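Local coordinates for protein glucose-6-phosphate dehydrogenase (PDB 5AQ1) that catalyses the NADP-dependent oxidation of glucose 6-phosphate to 6-phosphogluconolactone, the entry step of the pentose phosphate pathway, at residues Val269-Leu274 and Arg468-Leu473. Sequence-based numbering, arbitrary orientation.
Sequences VIQNHL and RIYTPL. With BG6 (6-O-phosphono-beta-D-glucopyranose), chain F.
Tyr470 illustrates how a single aromatic side chain can join two helices that are far apart in sequence. Its ring reaches from helix 460-479 to the buried flank of helix 264-282, where it meets Ile270 and Gln271. The closest apolar contact is made by the methyl branch of Ile270: CG2 lies 3.6 Å from Tyr470 CE1 and nearly as close to CZ, and the two side chains cross at about a right angle. With CG1 turned beside the backbone N (chi1 -65°), CG2 stands anti to that N and is the branch presented to the tyrosine. On the CD2-CE2 side of the ring, Tyr470 CE2 comes within 3.7 Å of Gln271 CA, a backbone carbon that approaches obliquely, while the CB and CG of Gln271 pass more loosely by CD2. Within its own helix, Tyr470 has Ile469 CG2 over the centre of one ring face.

Polar interactions lie around this apolar bridge. The phenol OH of Tyr470 is hydrogen-bonded to the hydroxyl of Thr275, which also bonds Ile270 O and thereby links the tyrosine to the backbone of the helix. The Gln271 chain bends at CB-CG (chi2 -86°) and carries its amide away from Tyr470, so that OE1 accepts a 3.3 Å hydrogen bond from Asn272 ND2. Asn272 OD1 in turn accepts a bent hydrogen bond of 2.7 Å from the backbone N of His273, the donor tilted from the carbonyl plane.

On the substrate side, His273 NE2 and O1 of glucose 6-phosphate share a fairly straight hydrogen bond of 2.8 Å (163°), with O1 at the edge of the imidazole. ND1 is bonded to Asp210, and the ring stacks on Tyr212. Helix 264-282 thus bears the substrate-binding histidine while Ile270 and Tyr470 pack against strand 344-349 of the large mixed sheet, the helix-on-sheet architecture of the glucose-6-phosphate dehydrogenase C-terminal domain.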
loop_
_atom_site.group_PDB
_atom_site.type_symbol
_atom_site.label_atom_id
_atom_site.label_comp_id
_atom_site.label_asym_id
_atom_site.label_seq_id
_atom_site.Cartn_x
_atom_site.Cartn_y
_atom_site.Cartn_z
ATOM N N VAL B 269 -5.382 -16.536 -32.206
ATOM C CA VAL B 269 -5.567 -15.258 -31.493
ATOM C C VAL B 269 -5.014 -15.184 -30.064
ATOM O O VAL B 269 -4.639 -14.101 -29.617
ATOM C CB VAL B 269 -7.053 -14.829 -31.464
ATOM C CG1 VAL B 269 -7.624 -14.784 -32.876
ATOM C CG2 VAL B 269 -7.884 -15.758 -30.595
ATOM N N ILE B 270 -4.972 -16.302 -29.341
ATOM C CA ILE B 270 -4.540 -16.277 -27.941
ATOM C C ILE B 270 -3.024 -16.116 -27.819
ATOM O O ILE B 270 -2.547 -15.249 -27.089
ATOM C CB ILE B 270 -5.008 -17.529 -27.170
ATOM C CG1 ILE B 270 -6.540 -17.536 -27.090
ATOM C CG2 ILE B 270 -4.399 -17.560 -25.770
ATOM C CD1 ILE B 270 -7.133 -18.727 -26.372
ATOM N N GLN B 271 -2.279 -16.938 -28.554
ATOM C CA GLN B 271 -0.814 -16.919 -28.517
ATOM C C GLN B 271 -0.208 -15.577 -28.919
ATOM O O GLN B 271 0.901 -15.242 -28.492
ATOM C CB GLN B 271 -0.259 -18.028 -29.415
ATOM C CG GLN B 271 1.261 -18.126 -29.443
ATOM C CD GLN B 271 1.920 -17.203 -30.459
ATOM O OE1 GLN B 271 1.263 -16.634 -31.332
ATOM N NE2 GLN B 271 3.230 -17.045 -30.338
ATOM N N ASN B 272 -0.931 -14.811 -29.733
ATOM C CA ASN B 272 -0.432 -13.535 -30.232
ATOM C C ASN B 272 -1.239 -12.346 -29.703
ATOM O O ASN B 272 -0.760 -11.613 -28.840
ATOM C CB ASN B 272 -0.345 -13.541 -31.769
ATOM C CG ASN B 272 -1.517 -14.249 -32.427
ATOM O OD1 ASN B 272 -2.638 -13.740 -32.433
ATOM N ND2 ASN B 272 -1.265 -15.429 -32.989
ATOM N N HIS B 273 -2.460 -12.161 -30.194
ATOM C CA HIS B 273 -3.221 -10.946 -29.895
ATOM C C HIS B 273 -3.454 -10.754 -28.397
ATOM O O HIS B 273 -3.162 -9.693 -27.846
ATOM C CB HIS B 273 -4.575 -10.959 -30.609
ATOM C CG HIS B 273 -4.478 -11.022 -32.101
ATOM N ND1 HIS B 273 -3.625 -10.218 -32.827
ATOM C CD2 HIS B 273 -5.145 -11.777 -33.005
ATOM C CE1 HIS B 273 -3.766 -10.482 -34.114
ATOM N NE2 HIS B 273 -4.682 -11.424 -34.249
ATOM N N LEU B 274 -3.984 -11.783 -27.746
ATOM C CA LEU B 274 -4.374 -11.679 -26.341
ATOM C C LEU B 274 -3.177 -11.770 -25.392
ATOM O O LEU B 274 -3.212 -11.200 -24.297
ATOM C CB LEU B 274 -5.425 -12.738 -25.994
ATOM C CG LEU B 274 -6.676 -12.777 -26.886
ATOM C CD1 LEU B 274 -7.755 -13.632 -26.233
ATOM C CD2 LEU B 274 -7.223 -11.388 -27.189
ATOM N N ARG B 468 6.314 -20.437 -25.497
ATOM C CA ARG B 468 6.609 -21.291 -24.350
ATOM C C ARG B 468 5.427 -21.404 -23.387
ATOM O O ARG B 468 5.273 -22.412 -22.700
ATOM C CB ARG B 468 7.866 -20.800 -23.625
ATOM C CG ARG B 468 9.137 -21.163 -24.376
ATOM C CD ARG B 468 10.373 -20.488 -23.810
ATOM N NE ARG B 468 11.534 -20.763 -24.657
ATOM C CZ ARG B 468 12.370 -21.787 -24.501
ATOM N NH1 ARG B 468 12.229 -22.655 -23.502
ATOM N NH2 ARG B 468 13.376 -21.931 -25.353
ATOM N N ILE B 469 4.585 -20.377 -23.358
ATOM C CA ILE B 469 3.398 -20.388 -22.516
ATOM C C ILE B 469 2.401 -21.462 -22.954
ATOM O O ILE B 469 1.823 -22.156 -22.107
ATOM C CB ILE B 469 2.716 -19.001 -22.502
ATOM C CG1 ILE B 469 3.614 -17.995 -21.772
ATOM C CG2 ILE B 469 1.348 -19.067 -21.834
ATOM C CD1 ILE B 469 3.262 -16.543 -22.018
ATOM N N TYR B 470 2.216 -21.606 -24.269
ATOM C CA TYR B 470 1.125 -22.421 -24.812
ATOM C C TYR B 470 1.543 -23.738 -25.462
ATOM O O TYR B 470 0.695 -24.604 -25.673
ATOM C CB TYR B 470 0.312 -21.600 -25.818
ATOM C CG TYR B 470 -0.163 -20.288 -25.254
ATOM C CD1 TYR B 470 -1.249 -20.233 -24.394
ATOM C CD2 TYR B 470 0.485 -19.105 -25.568
ATOM C CE1 TYR B 470 -1.681 -19.026 -23.861
ATOM C CE2 TYR B 470 0.067 -17.896 -25.041
ATOM C CZ TYR B 470 -1.017 -17.859 -24.188
ATOM O OH TYR B 470 -1.440 -16.665 -23.654
ATOM N N THR B 471 2.828 -23.902 -25.768
ATOM C CA THR B 471 3.289 -25.071 -26.524
ATOM C C THR B 471 2.978 -26.410 -25.845
ATOM O O THR B 471 2.452 -27.307 -26.501
ATOM C CB THR B 471 4.787 -24.969 -26.889
ATOM O OG1 THR B 471 4.959 -23.948 -27.879
ATOM C CG2 THR B 471 5.319 -26.287 -27.448
ATOM N N PRO B 472 3.300 -26.557 -24.541
ATOM C CA PRO B 472 2.928 -27.800 -23.849
ATOM C C PRO B 472 1.447 -28.156 -23.984
ATOM O O PRO B 472 1.120 -29.321 -24.218
ATOM C CB PRO B 472 3.278 -27.510 -22.388
ATOM C CG PRO B 472 4.385 -26.525 -22.461
ATOM C CD PRO B 472 4.148 -25.697 -23.696
ATOM N N LEU B 473 0.571 -27.161 -23.848
ATOM C CA LEU B 473 -0.869 -27.366 -24.023
ATOM C C LEU B 473 -1.210 -27.764 -25.455
ATOM O O LEU B 473 -1.957 -28.718 -25.679
ATOM C CB LEU B 473 -1.657 -26.112 -23.636
ATOM C CG LEU B 473 -3.169 -26.122 -23.918
ATOM C CD1 LEU B 473 -3.853 -27.330 -23.290
ATOM C CD2 LEU B 473 -3.810 -24.837 -23.418
HETATM C C1 BG6 F . -6.558 -12.403 -37.354
HETATM C C2 BG6 F . -6.947 -13.859 -37.105
HETATM O O1 BG6 F . -5.204 -12.173 -36.944
HETATM O O5 BG6 F . -7.425 -11.540 -36.611
HETATM C C3 BG6 F . -8.404 -14.066 -37.483
HETATM O O2 BG6 F . -6.110 -14.737 -37.863
HETATM C C4 BG6 F . -9.255 -13.091 -36.686
HETATM O O3 BG6 F . -8.831 -15.408 -37.223
HETATM C C5 BG6 F . -8.802 -11.667 -36.979
HETATM O O4 BG6 F . -10.630 -13.270 -37.026
HETATM C C6 BG6 F . -9.650 -10.647 -36.223
HETATM O O6 BG6 F . -9.098 -9.337 -36.353
HETATM P P BG6 F . -9.975 -8.050 -35.950
HETATM O O1P BG6 F . -10.408 -8.311 -34.525
HETATM O O2P BG6 F . -9.023 -6.893 -36.070
HETATM O O3P BG6 F . -11.095 -8.056 -36.962
#